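PDB 3QR0: phospholipase C-beta (PLC-beta) from Sepia officinalis, which is a multidomain member of the phospholipase C-beta family, combining a PH domain, EF-hand-like regions, a TIM-barrel region with a bound calcium ion, and a C2 domain. Local coordinates for residues P16-Q21 and L43-K48; G49-W54 and T62-L67; V70-C75 and E136-A141; G25-K30 and V123-S128. All coordinates share one frame; numbering follows the deposited sequence.

Overall arrangement
All four contacts fall within the N-terminal PH domain and illustrate how one seven-stranded antiparallel sheet and its closing helix are assembled. Contact 1 ends before contact 2 begins, and their centres lie about 11 Å apart, with strands 39-45 and 51-54 neighbours in the sheet. Contact 3 sets strand 70-75, at one edge of the sheet, against helix 127-141; contact 4 joins strands 26-31 and 118-124 in the middle and runs into the same helix, its centre about 15 Å from that of contact 3. Contact 2 is nested inside the loop that contact 4 closes. Side chains of contacts 1 and 2 pack on that helix too, while the calcium site belongs to another domain.

Contact 1 (P16-Q21 and L43-K48); sequences PKVPEQ and LRVDPK
Val18 lays its CG1 methyl against the flank of Val45, with 3.9 Å between the two CG1 atoms. The two side chains slant across one another, and each turns CG1 opposite its own backbone N (chi1 -176° for Val18 and -175° for Val45), which brings the two methyls into contact. The other branch of Val18 does different work. Its CG2 rests on the turn that follows strand 39-45, 3.6 Å from Pro47 O and almost equally close to the carbonyl oxygen of Asp46. Further toward the N-terminus Pro16 repeats the theme, its ring atom CB lying 3.5 Å from Lys48 O. One water completes the join: it accepts from Val18 N at 2.9 Å and donates to Pro47 O, so a backbone N-H and a carbonyl that do not meet directly are still connected. The turn itself is shaped from within by an Asx turn, in which Asp46 OD1 accepts from Lys48 N at 3.0 Å, the donor standing 56° out of the carboxylate plane. The second oxygen, OD2, receives the backbone N-H groups of Tyr50 and Phe51, so one carboxylate accepts from three backbone N-H groups between the end of strand 39-45 and the start of strand 51-54. Val45 is buried, packed also by Leu22, Leu52 and Trp133, whereas Pro19 occupies the N-cap position of helix 20-24 and touches Tyr140. No direct polar bond links the two segments; their contact is probably mainly van der Waals, one methyl pair and carbons set against three carbonyl oxygens, with the water as polar link.

Contact 2 (G49-W54 and T62-L67); sequences GYFLYW and TQLLDL
A beta hairpin joins strands 51-54 and 63-66, which run antiparallel with axes 4.6 Å apart at closest. Leu52 with Leu65 and Trp54 with Gln63 form the hydrogen-bonded pairs, Leu65 N reaching Leu52 O at 2.8 Å; Phe51 with Asp66 and Tyr53 with Leu64 are the non-hydrogen-bonded ones. Past the strand ends one more backbone bond follows, Leu67 N donating to Tyr50 O. Trp54 contributes the largest contact area of the hairpin. Its CG sits between the backbone N and the carbonyl carbon (chi1 66°), and the indole swings over the partner strand, Gln63 CB making a CH-pi contact 3.6 Å from the five-membered ring centroid. Leu65 CG meets the same indole at its edge, 4.0 Å from Trp54 CH2. On the sheet face of Tyr53 and Asp66, Phe51 and Leu64 lie side by side, their CD1 atoms 3.7 Å apart, and Arg161 of helix 151-165 touches both. Back on the Trp54 side, Leu52 crosses Leu67 almost perpendicularly, Leu52 CG 3.8 Å from Leu67 CD2, and both reach Val137 of helix 127-141. Such a hairpin, one face turned to the C-terminal helix, is characteristic of the PH domain, whose third and fourth strands these are.

Contact 3 (V70-C75 and E136-A141); sequences VRDIRC and EVFSYA
Asp72 OD2 is held side-on by Arg74, which offers NE at 2.8 Å and NH2 at 3.1 Å to this single oxygen, both bonds lying in the guanidinium plane. The other oxygen turns to the helix: Asp72 OD1 comes 3.3 Å from Phe138 CE1, with carboxylate and ring planes 62° apart. Phe138 reaches it because its CG stands opposite the backbone N (chi1 -171°), extending the ring from the helix toward the strand. Lys406 forms a salt bridge with OD1 and a cation-pi contact with the Phe138 ring, so the same ammonium group serves both the carboxylate and the ring. The other side-chain to side-chain contacts are apolar. Ile73 and Phe138 pass alongside one another, pointing opposite ways, Ile73 CG2 3.8 Å from Phe138 CB, while Ile73 CD1 approaches Val137 CB at 4.0 Å, nearly at a right angle. Val70 CG1 meets Ala141 CB at 3.9 Å. Arg71 and Asp72 together face Cys109 in a classic beta bulge. Strand 70-75, outermost in its sheet, runs nearly antiparallel to the last turns of helix 127-141 (165°), with strand 105-110 beside it and helix 354-361, in the X-domain region, touching Asp72 and Phe138.

Contact 4 (G25-K30 and V123-S128); sequences GDKFLK and VAENSS
Phe28 and Ala124 meet on one face of the sheet, the ring carbon CE1 of Phe28 lying 3.6 Å from Ala124 CB. The ring leans along the partner backbone because its CG is set beside its own N and opposite the carbonyl carbon (chi1 -68°); Trp133 of helix 127-141 meets it edge-to-face. Leu29 and Val123 point to the other face, Leu29 CB lying 4.2 Å from Val123 CB. Between their backbones runs a reciprocal pair of bonds: Leu29 N donates to Val123 O at 2.9 Å, and Val123 N to Leu29 O in return. Val123 O is also approached by Phe28 CA, a CA-H...O contact. Here the first strand of the PH domain lies antiparallel to the last, strands 26-31 and 118-124, a pairing central to the seven-stranded sheet, and the chain turns at once into the C-terminal helix. Asn126 stands at the N-cap of that helix, its OD1 accepting from Val129 N. Beyond the last bonded pair the strands part, and water takes over. One molecule joins Lys27 O, Glu125 N and Glu125 OE1, reaching the lysine carbonyl at 2.8 Å. A second accepts from Lys27 N and donates to Asp26 OD1 and to Glu125 OE1, the last at 2.7 Å, so that one carboxylate oxygen serves both waters. Glu125 extends its chain toward Lys27 and slants past it, with OE2 4.0 Å from Lys27 CD, while Lys27 NZ stays 4.9 Å from that oxygen and makes no direct ion pair with it.

Contact 1 (P16-Q21 and L43-K48)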
# COMPACT_ATOMS: atom_id res chain seq x y z
N PRO A 16 -17.27 -6.27 1.45
CA PRO A 16 -17.31 -7.71 1.70
C PRO A 16 -18.74 -8.24 1.84
O PRO A 16 -19.58 -7.60 2.47
CB PRO A 16 -16.56 -7.86 3.03
CG PRO A 16 -15.64 -6.72 3.06
CD PRO A 16 -16.37 -5.59 2.39
N LYS A 17 -18.99 -9.40 1.23
CA LYS A 17 -20.27 -10.08 1.32
C LYS A 17 -20.00 -11.47 1.86
O LYS A 17 -19.45 -12.31 1.16
CB LYS A 17 -20.92 -10.15 -0.06
CG LYS A 17 -22.30 -10.79 -0.06
CD LYS A 17 -23.06 -10.46 -1.33
CE LYS A 17 -24.44 -11.09 -1.30
NZ LYS A 17 -25.34 -10.51 -2.34
N VAL A 18 -20.36 -11.70 3.13
CA VAL A 18 -19.96 -12.92 3.83
C VAL A 18 -21.08 -13.94 3.77
O VAL A 18 -22.16 -13.69 4.29
CB VAL A 18 -19.60 -12.64 5.30
CG1 VAL A 18 -19.10 -13.91 5.99
CG2 VAL A 18 -18.55 -11.54 5.39
N PRO A 19 -20.84 -15.11 3.14
CA PRO A 19 -21.88 -16.14 3.07
C PRO A 19 -22.36 -16.57 4.45
O PRO A 19 -21.57 -16.61 5.39
CB PRO A 19 -21.17 -17.31 2.37
CG PRO A 19 -20.04 -16.71 1.65
CD PRO A 19 -19.60 -15.54 2.46
N GLU A 20 -23.64 -16.91 4.55
CA GLU A 20 -24.20 -17.42 5.81
C GLU A 20 -23.38 -18.59 6.37
O GLU A 20 -23.26 -18.74 7.59
CB GLU A 20 -25.67 -17.82 5.64
CG GLU A 20 -26.65 -16.67 5.82
CD GLU A 20 -26.80 -16.25 7.28
OE1 GLU A 20 -27.25 -17.09 8.09
OE2 GLU A 20 -26.47 -15.09 7.60
N GLN A 21 -22.82 -19.42 5.49
CA GLN A 21 -21.98 -20.55 5.87
C GLN A 21 -20.79 -20.12 6.74
O GLN A 21 -20.49 -20.78 7.73
CB GLN A 21 -21.46 -21.28 4.63
CG GLN A 21 -20.63 -22.53 4.92
CD GLN A 21 -20.02 -23.14 3.67
OE1 GLN A 21 -20.52 -22.94 2.57
NE2 GLN A 21 -18.93 -23.89 3.84
N LEU A 43 -14.64 -22.15 13.49
CA LEU A 43 -14.12 -20.89 12.96
C LEU A 43 -15.28 -20.11 12.34
O LEU A 43 -16.11 -20.68 11.64
CB LEU A 43 -13.05 -21.17 11.90
CG LEU A 43 -12.24 -19.98 11.37
CD1 LEU A 43 -11.47 -19.31 12.50
CD2 LEU A 43 -11.29 -20.44 10.26
N ARG A 44 -15.34 -18.81 12.62
CA ARG A 44 -16.42 -17.97 12.11
C ARG A 44 -15.88 -16.64 11.60
O ARG A 44 -14.80 -16.20 11.99
CB ARG A 44 -17.47 -17.72 13.20
CG ARG A 44 -18.01 -18.99 13.84
CD ARG A 44 -18.98 -18.66 14.96
NE ARG A 44 -20.22 -18.10 14.44
CZ ARG A 44 -21.18 -17.58 15.19
NH1 ARG A 44 -21.05 -17.52 16.52
NH2 ARG A 44 -22.29 -17.10 14.62
N VAL A 45 -16.64 -16.02 10.69
CA VAL A 45 -16.38 -14.67 10.21
C VAL A 45 -17.53 -13.78 10.68
O VAL A 45 -18.70 -14.19 10.65
CB VAL A 45 -16.31 -14.62 8.66
CG1 VAL A 45 -15.92 -13.23 8.17
CG2 VAL A 45 -15.32 -15.68 8.14
N ASP A 46 -17.23 -12.56 11.11
CA ASP A 46 -18.32 -11.64 11.44
C ASP A 46 -19.05 -11.24 10.14
O ASP A 46 -18.49 -11.35 9.04
CB ASP A 46 -17.82 -10.42 12.20
CG ASP A 46 -17.02 -9.49 11.33
OD1 ASP A 46 -17.57 -8.46 10.88
OD2 ASP A 46 -15.83 -9.81 11.08
N PRO A 47 -20.30 -10.77 10.26
CA PRO A 47 -21.07 -10.46 9.05
C PRO A 47 -20.48 -9.39 8.12
O PRO A 47 -20.90 -9.32 6.96
CB PRO A 47 -22.43 -10.01 9.60
CG PRO A 47 -22.52 -10.59 10.95
CD PRO A 47 -21.11 -10.61 11.48
N LYS A 48 -19.54 -8.58 8.60
CA LYS A 48 -18.92 -7.54 7.75
C LYS A 48 -17.57 -7.95 7.16
O LYS A 48 -16.96 -7.16 6.45
CB LYS A 48 -18.74 -6.24 8.55
CG LYS A 48 -20.04 -5.64 9.06
CD LYS A 48 -20.96 -5.24 7.91
CE LYS A 48 -22.00 -4.22 8.35
NZ LYS A 48 -22.74 -3.66 7.20
O HOH W 1 -21.81 -9.66 4.51

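Contact 2 (G49-W54 and T62-L67)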
# COMPACT_ATOMS: atom_id res chain seq x y z
N GLY A 49 -17.11 -9.17 7.44
CA GLY A 49 -15.84 -9.65 6.92
C GLY A 49 -14.61 -8.93 7.47
O GLY A 49 -13.68 -8.63 6.73
N TYR A 50 -14.61 -8.66 8.78
CA TYR A 50 -13.49 -7.96 9.43
C TYR A 50 -12.62 -8.85 10.30
O TYR A 50 -11.44 -8.56 10.49
CB TYR A 50 -14.00 -6.81 10.29
CG TYR A 50 -14.68 -5.70 9.51
CD1 TYR A 50 -14.21 -5.31 8.25
CD2 TYR A 50 -15.78 -5.03 10.03
CE1 TYR A 50 -14.82 -4.29 7.54
CE2 TYR A 50 -16.39 -4.00 9.33
CZ TYR A 50 -15.90 -3.64 8.08
OH TYR A 50 -16.49 -2.63 7.36
N PHE A 51 -13.20 -9.92 10.84
CA PHE A 51 -12.51 -10.81 11.77
C PHE A 51 -12.78 -12.27 11.46
O PHE A 51 -13.90 -12.62 11.08
CB PHE A 51 -12.98 -10.56 13.21
CG PHE A 51 -12.73 -9.16 13.69
CD1 PHE A 51 -11.48 -8.78 14.14
CD2 PHE A 51 -13.77 -8.23 13.73
CE1 PHE A 51 -11.24 -7.49 14.60
CE2 PHE A 51 -13.54 -6.93 14.18
CZ PHE A 51 -12.28 -6.56 14.62
N LEU A 52 -11.75 -13.10 11.63
CA LEU A 52 -11.92 -14.52 11.87
C LEU A 52 -11.90 -14.69 13.38
O LEU A 52 -11.07 -14.08 14.05
CB LEU A 52 -10.76 -15.32 11.28
CG LEU A 52 -10.67 -15.43 9.76
CD1 LEU A 52 -9.39 -16.15 9.37
CD2 LEU A 52 -11.88 -16.17 9.24
N TYR A 53 -12.80 -15.51 13.92
CA TYR A 53 -12.80 -15.74 15.36
C TYR A 53 -13.22 -17.15 15.71
O TYR A 53 -13.90 -17.83 14.93
CB TYR A 53 -13.66 -14.69 16.09
CG TYR A 53 -15.15 -14.77 15.85
CD1 TYR A 53 -16.00 -15.38 16.78
CD2 TYR A 53 -15.73 -14.20 14.72
CE1 TYR A 53 -17.38 -15.43 16.57
CE2 TYR A 53 -17.11 -14.25 14.50
CZ TYR A 53 -17.92 -14.87 15.43
OH TYR A 53 -19.28 -14.93 15.23
N TRP A 54 -12.79 -17.59 16.89
CA TRP A 54 -13.06 -18.94 17.38
C TRP A 54 -12.81 -19.00 18.88
O TRP A 54 -12.05 -18.20 19.44
CB TRP A 54 -12.19 -19.97 16.65
CG TRP A 54 -10.72 -19.84 16.92
CD1 TRP A 54 -9.99 -20.54 17.84
CD2 TRP A 54 -9.80 -18.96 16.27
NE1 TRP A 54 -8.67 -20.15 17.79
CE2 TRP A 54 -8.52 -19.18 16.84
CE3 TRP A 54 -9.92 -18.00 15.25
CZ2 TRP A 54 -7.38 -18.48 16.44
CZ3 TRP A 54 -8.78 -17.31 14.85
CH2 TRP A 54 -7.53 -17.55 15.45
N THR A 62 -12.10 -14.88 23.64
CA THR A 62 -12.32 -15.41 22.30
C THR A 62 -11.09 -15.07 21.47
O THR A 62 -10.58 -13.95 21.54
CB THR A 62 -13.56 -14.79 21.66
OG1 THR A 62 -14.72 -15.17 22.42
CG2 THR A 62 -13.71 -15.25 20.21
N GLN A 63 -10.62 -16.05 20.70
CA GLN A 63 -9.45 -15.89 19.86
C GLN A 63 -9.89 -15.26 18.55
O GLN A 63 -11.02 -15.49 18.10
CB GLN A 63 -8.79 -17.24 19.60
CG GLN A 63 -8.39 -17.98 20.86
CD GLN A 63 -7.41 -17.19 21.71
OE1 GLN A 63 -7.77 -16.63 22.74
NE2 GLN A 63 -6.18 -17.10 21.25
N LEU A 64 -9.03 -14.46 17.95
CA LEU A 64 -9.37 -13.83 16.68
C LEU A 64 -8.16 -13.49 15.83
O LEU A 64 -7.03 -13.44 16.32
CB LEU A 64 -10.21 -12.56 16.91
CG LEU A 64 -9.52 -11.31 17.47
CD1 LEU A 64 -10.45 -10.12 17.40
CD2 LEU A 64 -9.05 -11.53 18.90
N LEU A 65 -8.43 -13.29 14.55
CA LEU A 65 -7.49 -12.69 13.62
C LEU A 65 -8.17 -11.49 12.96
O LEU A 65 -9.25 -11.62 12.37
CB LEU A 65 -7.05 -13.68 12.55
CG LEU A 65 -6.10 -14.80 12.97
CD1 LEU A 65 -5.84 -15.73 11.78
CD2 LEU A 65 -4.79 -14.25 13.53
N ASP A 66 -7.54 -10.33 13.09
CA ASP A 66 -8.00 -9.11 12.44
C ASP A 66 -7.58 -9.22 10.98
O ASP A 66 -6.38 -9.24 10.67
CB ASP A 66 -7.35 -7.89 13.11
CG ASP A 66 -7.88 -6.56 12.59
OD1 ASP A 66 -8.33 -6.49 11.43
OD2 ASP A 66 -7.83 -5.58 13.35
N LEU A 67 -8.56 -9.29 10.08
CA LEU A 67 -8.29 -9.51 8.66
C LEU A 67 -7.52 -8.34 8.02
O LEU A 67 -6.98 -8.50 6.92
CB LEU A 67 -9.58 -9.78 7.89
CG LEU A 67 -10.31 -11.08 8.25
CD1 LEU A 67 -11.51 -11.28 7.36
CD2 LEU A 67 -9.38 -12.29 8.16
O HOH W 2 -10.48 -6.31 8.98

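Contact 3 (V70-C75 and E136-A141)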
# COMPACT_ATOMS: atom_id res chain seq x y z
N VAL A 70 -4.15 -9.90 7.71
CA VAL A 70 -4.04 -11.18 7.03
C VAL A 70 -3.39 -10.94 5.66
O VAL A 70 -3.79 -10.03 4.93
CB VAL A 70 -5.40 -11.90 6.89
CG1 VAL A 70 -5.32 -13.02 5.85
CG2 VAL A 70 -5.83 -12.46 8.26
N ARG A 71 -2.38 -11.74 5.35
CA ARG A 71 -1.57 -11.56 4.15
C ARG A 71 -1.91 -12.57 3.07
O ARG A 71 -1.93 -12.25 1.88
CB ARG A 71 -0.08 -11.66 4.50
CG ARG A 71 0.39 -10.60 5.48
CD ARG A 71 0.35 -9.22 4.86
NE ARG A 71 0.56 -8.16 5.84
CZ ARG A 71 0.72 -6.87 5.53
NH1 ARG A 71 0.69 -6.46 4.27
NH2 ARG A 71 0.91 -5.99 6.50
N ASP A 72 -2.16 -13.80 3.48
CA ASP A 72 -2.55 -14.82 2.55
C ASP A 72 -3.29 -15.94 3.27
O ASP A 72 -3.14 -16.11 4.48
CB ASP A 72 -1.32 -15.39 1.83
CG ASP A 72 -1.64 -15.92 0.43
OD1 ASP A 72 -2.83 -15.95 0.03
OD2 ASP A 72 -0.69 -16.32 -0.27
N ILE A 73 -4.10 -16.66 2.52
CA ILE A 73 -4.71 -17.89 2.97
C ILE A 73 -4.62 -18.84 1.79
O ILE A 73 -4.96 -18.48 0.66
CB ILE A 73 -6.16 -17.70 3.48
CG1 ILE A 73 -6.78 -19.05 3.86
CG2 ILE A 73 -7.01 -16.94 2.48
CD1 ILE A 73 -8.06 -18.93 4.67
N ARG A 74 -4.13 -20.05 2.06
CA ARG A 74 -3.84 -21.04 1.01
C ARG A 74 -4.45 -22.37 1.37
O ARG A 74 -4.61 -22.69 2.55
CB ARG A 74 -2.33 -21.22 0.88
CG ARG A 74 -1.59 -19.98 0.48
CD ARG A 74 -0.13 -20.03 0.83
NE ARG A 74 0.42 -18.68 0.77
CZ ARG A 74 1.63 -18.33 1.21
NH1 ARG A 74 2.47 -19.23 1.71
NH2 ARG A 74 1.99 -17.06 1.11
N CYS A 75 -4.79 -23.16 0.36
CA CYS A 75 -5.35 -24.48 0.58
C CYS A 75 -4.77 -25.49 -0.39
O CYS A 75 -4.07 -25.13 -1.34
CB CYS A 75 -6.87 -24.45 0.48
SG CYS A 75 -7.51 -24.07 -1.18
N GLU A 136 -12.86 -16.88 0.07
CA GLU A 136 -13.65 -15.84 0.74
C GLU A 136 -12.77 -14.96 1.62
O GLU A 136 -12.82 -13.73 1.51
CB GLU A 136 -14.78 -16.46 1.56
CG GLU A 136 -15.93 -17.01 0.72
CD GLU A 136 -16.63 -15.96 -0.13
OE1 GLU A 136 -16.80 -14.82 0.35
OE2 GLU A 136 -17.01 -16.29 -1.28
N VAL A 137 -11.98 -15.58 2.49
CA VAL A 137 -11.14 -14.84 3.42
C VAL A 137 -10.10 -13.98 2.70
O VAL A 137 -9.85 -12.84 3.11
CB VAL A 137 -10.46 -15.77 4.44
CG1 VAL A 137 -9.45 -15.00 5.29
CG2 VAL A 137 -11.50 -16.43 5.32
N PHE A 138 -9.51 -14.50 1.63
CA PHE A 138 -8.56 -13.72 0.85
C PHE A 138 -9.24 -12.45 0.31
O PHE A 138 -8.69 -11.36 0.43
CB PHE A 138 -7.96 -14.53 -0.31
CG PHE A 138 -6.82 -13.83 -0.99
CD1 PHE A 138 -5.52 -13.99 -0.53
CD2 PHE A 138 -7.05 -13.00 -2.08
CE1 PHE A 138 -4.45 -13.33 -1.15
CE2 PHE A 138 -5.99 -12.33 -2.70
CZ PHE A 138 -4.68 -12.51 -2.24
N SER A 139 -10.43 -12.60 -0.27
CA SER A 139 -11.15 -11.46 -0.81
C SER A 139 -11.45 -10.40 0.26
O SER A 139 -11.40 -9.21 -0.03
CB SER A 139 -12.43 -11.88 -1.56
OG SER A 139 -13.46 -12.28 -0.66
N TYR A 140 -11.72 -10.82 1.50
CA TYR A 140 -12.00 -9.87 2.59
C TYR A 140 -10.74 -9.14 3.04
O TYR A 140 -10.80 -7.96 3.38
CB TYR A 140 -12.63 -10.52 3.83
CG TYR A 140 -13.77 -11.46 3.57
CD1 TYR A 140 -14.70 -11.24 2.55
CD2 TYR A 140 -13.96 -12.57 4.38
CE1 TYR A 140 -15.75 -12.13 2.33
CE2 TYR A 140 -15.00 -13.45 4.17
CZ TYR A 140 -15.89 -13.23 3.16
OH TYR A 140 -16.92 -14.14 2.97
N ALA A 141 -9.61 -9.85 3.05
CA ALA A 141 -8.33 -9.28 3.46
C ALA A 141 -7.81 -8.27 2.45
O ALA A 141 -7.08 -7.35 2.83
CB ALA A 141 -7.28 -10.38 3.67

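Contact 4 (G25-K30 and V123-S128)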
# COMPACT_ATOMS: atom_id res chain seq x y z
N GLY A 25 -20.27 -20.69 10.54
CA GLY A 25 -18.94 -21.21 10.80
C GLY A 25 -18.79 -22.65 10.41
O GLY A 25 -19.77 -23.36 10.21
N ASP A 26 -17.54 -23.08 10.29
CA ASP A 26 -17.21 -24.46 9.95
C ASP A 26 -16.23 -25.02 10.98
O ASP A 26 -15.51 -24.28 11.65
CB ASP A 26 -16.64 -24.55 8.53
CG ASP A 26 -17.73 -24.65 7.46
OD1 ASP A 26 -18.64 -25.50 7.60
OD2 ASP A 26 -17.67 -23.90 6.47
N LYS A 27 -16.22 -26.34 11.09
CA LYS A 27 -15.35 -27.04 12.03
C LYS A 27 -13.99 -27.26 11.38
O LYS A 27 -13.90 -27.64 10.21
CB LYS A 27 -15.98 -28.38 12.44
CG LYS A 27 -17.35 -28.22 13.09
CD LYS A 27 -18.21 -29.49 13.01
CE LYS A 27 -18.12 -30.34 14.27
NZ LYS A 27 -19.30 -31.24 14.42
N PHE A 28 -12.93 -26.97 12.13
CA PHE A 28 -11.56 -27.21 11.67
C PHE A 28 -10.75 -27.80 12.81
O PHE A 28 -11.04 -27.54 13.97
CB PHE A 28 -10.87 -25.90 11.28
CG PHE A 28 -11.44 -25.24 10.04
CD1 PHE A 28 -10.83 -25.43 8.81
CD2 PHE A 28 -12.53 -24.40 10.13
CE1 PHE A 28 -11.32 -24.81 7.67
CE2 PHE A 28 -13.04 -23.77 8.99
CZ PHE A 28 -12.43 -23.98 7.76
N LEU A 29 -9.72 -28.57 12.47
CA LEU A 29 -8.70 -28.92 13.45
C LEU A 29 -7.58 -27.90 13.32
O LEU A 29 -7.08 -27.65 12.23
CB LEU A 29 -8.16 -30.34 13.23
CG LEU A 29 -9.08 -31.50 13.60
CD1 LEU A 29 -8.34 -32.83 13.46
CD2 LEU A 29 -9.64 -31.36 15.02
N LYS A 30 -7.21 -27.30 14.45
CA LYS A 30 -6.14 -26.31 14.49
C LYS A 30 -4.90 -26.92 15.12
O LYS A 30 -4.99 -27.60 16.14
CB LYS A 30 -6.59 -25.10 15.30
CG LYS A 30 -5.59 -23.96 15.37
CD LYS A 30 -6.12 -22.83 16.24
CE LYS A 30 -5.28 -21.57 16.05
NZ LYS A 30 -3.87 -21.79 16.49
N VAL A 123 -7.10 -27.80 9.45
CA VAL A 123 -7.56 -28.90 8.60
C VAL A 123 -9.09 -28.84 8.54
O VAL A 123 -9.75 -28.91 9.57
CB VAL A 123 -7.13 -30.28 9.15
CG1 VAL A 123 -7.53 -31.40 8.19
CG2 VAL A 123 -5.62 -30.30 9.43
N ALA A 124 -9.63 -28.67 7.33
CA ALA A 124 -11.08 -28.67 7.11
C ALA A 124 -11.59 -30.11 7.05
O ALA A 124 -10.80 -31.04 6.99
CB ALA A 124 -11.43 -27.93 5.82
N GLU A 125 -12.91 -30.28 7.07
CA GLU A 125 -13.53 -31.61 6.97
C GLU A 125 -13.45 -32.16 5.55
O GLU A 125 -13.54 -33.37 5.35
CB GLU A 125 -15.00 -31.56 7.38
CG GLU A 125 -15.25 -31.40 8.87
CD GLU A 125 -16.69 -31.05 9.16
OE1 GLU A 125 -17.17 -30.02 8.62
OE2 GLU A 125 -17.35 -31.80 9.91
N ASN A 126 -13.32 -31.28 4.56
CA ASN A 126 -13.21 -31.68 3.16
C ASN A 126 -12.56 -30.59 2.32
O ASN A 126 -12.25 -29.51 2.82
CB ASN A 126 -14.59 -32.08 2.60
CG ASN A 126 -15.59 -30.94 2.63
OD1 ASN A 126 -15.36 -29.87 2.08
ND2 ASN A 126 -16.73 -31.18 3.27
N SER A 127 -12.35 -30.88 1.03
CA SER A 127 -11.63 -29.98 0.14
C SER A 127 -12.46 -28.76 -0.26
O SER A 127 -11.91 -27.69 -0.45
CB SER A 127 -11.14 -30.73 -1.10
OG SER A 127 -12.22 -31.12 -1.93
N SER A 128 -13.78 -28.93 -0.37
CA SER A 128 -14.66 -27.82 -0.75
C SER A 128 -14.70 -26.72 0.31
O SER A 128 -14.69 -25.54 -0.03
CB SER A 128 -16.08 -28.34 -1.02
OG SER A 128 -16.07 -29.23 -2.12
O HOH W 3 -18.28 -27.68 9.50
O HOH W 4 -14.84 -28.27 7.69